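Local coordinates for protein farnesyl diphosphate phosphatase YisP (Bacillus subtilis subsp. subtilis, PDB 3WE9) that hydrolyses farnesyl diphosphate to farnesol and diphosphate, supporting biofilm formation, although it belongs to the phytoene/squalene synthase family, at residues R176-R179 and Q180-Q183. Numbering follows the deposited sequence.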
loop_
_atom_site.group_PDB
_atom_site.type_symbol
_atom_site.label_atom_id
_atom_site.label_comp_id
_atom_site.label_asym_id
_atom_site.label_seq_id
_atom_site.Cartn_x
_atom_site.Cartn_y
_atom_site.Cartn_z
ATOM N N ARG A 176 -14.572 -7.262 3.505
ATOM C CA ARG A 176 -14.304 -5.834 3.382
ATOM C C ARG A 176 -15.155 -5.129 2.328
ATOM O O ARG A 176 -15.162 -3.900 2.263
ATOM C CB ARG A 176 -12.806 -5.597 3.137
ATOM C CG ARG A 176 -11.933 -6.117 4.292
ATOM C CD ARG A 176 -10.476 -5.672 4.171
ATOM N NE ARG A 176 -9.593 -6.366 5.115
ATOM C CZ ARG A 176 -9.643 -6.246 6.442
ATOM N NH1 ARG A 176 -10.534 -5.452 7.016
ATOM N NH2 ARG A 176 -8.800 -6.930 7.203
ATOM N N ILE A 177 -15.875 -5.895 1.508
ATOM C CA ILE A 177 -16.752 -5.299 0.498
ATOM C C ILE A 177 -17.952 -4.687 1.240
ATOM O O ILE A 177 -18.681 -5.391 1.944
ATOM C CB ILE A 177 -17.275 -6.350 -0.500
ATOM C CG1 ILE A 177 -16.092 -7.029 -1.198
ATOM C CG2 ILE A 177 -18.198 -5.685 -1.521
ATOM C CD1 ILE A 177 -16.471 -8.278 -1.956
ATOM N N PRO A 178 -18.166 -3.370 1.090
ATOM C CA PRO A 178 -19.267 -2.660 1.748
ATOM C C PRO A 178 -20.649 -3.154 1.336
ATOM O O PRO A 178 -21.036 -3.060 0.172
ATOM C CB PRO A 178 -19.028 -1.208 1.347
ATOM C CG PRO A 178 -17.559 -1.149 1.108
ATOM C CD PRO A 178 -17.316 -2.422 0.351
ATOM N N ARG A 179 -21.396 -3.675 2.305
ATOM C CA ARG A 179 -22.732 -4.187 2.035
ATOM C C ARG A 179 -23.681 -3.122 1.490
ATOM O O ARG A 179 -24.596 -3.436 0.723
ATOM C CB ARG A 179 -23.310 -4.840 3.298
ATOM C CG ARG A 179 -23.048 -6.350 3.390
ATOM C CD ARG A 179 -21.585 -6.721 3.119
ATOM N NE ARG A 179 -21.386 -8.167 3.181
ATOM C CZ ARG A 179 -20.220 -8.780 2.998
ATOM N NH1 ARG A 179 -19.115 -8.080 2.732
ATOM N NH2 ARG A 179 -20.157 -10.103 3.091
ATOM N N GLN A 180 -23.476 -1.868 1.880
ATOM C CA GLN A 180 -24.333 -0.794 1.380
ATOM C C GLN A 180 -24.034 -0.524 -0.092
ATOM O O GLN A 180 -24.920 -0.134 -0.850
ATOM C CB GLN A 180 -24.140 0.493 2.189
ATOM C CG GLN A 180 -24.800 0.470 3.558
ATOM C CD GLN A 180 -26.271 0.124 3.475
ATOM O OE1 GLN A 180 -27.056 0.835 2.840
ATOM N NE2 GLN A 180 -26.656 -0.979 4.107
ATOM N N VAL A 181 -22.785 -0.725 -0.495
ATOM C CA VAL A 181 -22.420 -0.523 -1.893
ATOM C C VAL A 181 -22.992 -1.701 -2.692
ATOM O O VAL A 181 -23.543 -1.519 -3.775
ATOM C CB VAL A 181 -20.880 -0.448 -2.076
ATOM C CG1 VAL A 181 -20.533 -0.371 -3.561
ATOM C CG2 VAL A 181 -20.330 0.787 -1.359
ATOM N N MET A 182 -22.873 -2.907 -2.147
ATOM C CA MET A 182 -23.422 -4.077 -2.816
ATOM C C MET A 182 -24.919 -3.874 -3.052
ATOM O O MET A 182 -25.427 -4.131 -4.145
ATOM C CB MET A 182 -23.215 -5.331 -1.967
ATOM C CG MET A 182 -21.799 -5.880 -1.979
ATOM S SD MET A 182 -21.531 -7.042 -0.633
ATOM C CE MET A 182 -22.666 -8.388 -1.062
ATOM N N GLN A 183 -25.609 -3.397 -2.021
ATOM C CA GLN A 183 -27.052 -3.174 -2.091
ATOM C C GLN A 183 -27.445 -2.161 -3.156
ATOM O O GLN A 183 -28.492 -2.287 -3.781
ATOM C CB GLN A 183 -27.583 -2.717 -0.725
ATOM C CG GLN A 183 -29.104 -2.546 -0.678
ATOM C CD GLN A 183 -29.619 -2.199 0.714
ATOM O OE1 GLN A 183 -29.224 -1.194 1.306
ATOM N NE2 GLN A 183 -30.507 -3.038 1.240
#
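Met182 and Arg179 run side by side in the same direction on the first turn of helix 179-185, and the sulfur of Met182 lies over one face of the Arg179 guanidinium, with SD 3.8 Å from Arg179 CD. Ile177, in the loop before the helix, crosses the methionine at about a right angle, its CG2 3.6 Å from Met182 CG. With CG turned beside its own backbone N (chi1 -76°), the Met182 chain reaches back toward the loop and brings SD against both Ile177 CG2 and the arginine chain. The Arg179 chain bends at chi2 (48°) and then stays extended, carrying the guanidinium back along the loop. There NH1 donates to Ile177 O at 2.8 Å, in the guanidinium plane and on a lone pair of the carbonyl. NH1 also bonds Lys174 O, and NE forms a salt bridge to Glu189, so bonds at NH1 and NE fix the position and rotation of the flat group. Pro178 is the N-cap: its O receives a nearly straight bond from Met182 N (3.0 Å, 164°) and a weak one from Val181 N. Pro178 CB packs 3.6 Å from Val181 CG2, the two side chains pointing the same way; Leu121 touches the proline and Leu118 the valine, both from helix 118-140. Gln183 N continues the helical pattern, bonding Arg179 O at 2.9 Å. With an alanine at Arg179, Ile177 O, Lys174 O and the Glu189 carboxylate would probably each lose this partner, and Met182 SD the flat group it packs on. The short helix is thus tied to its preceding loop twice: the proline carbonyl starts the backbone bonding, while a charged side chain, packed against Met182, folds back onto the carbonyls of Ile177 and Lys174.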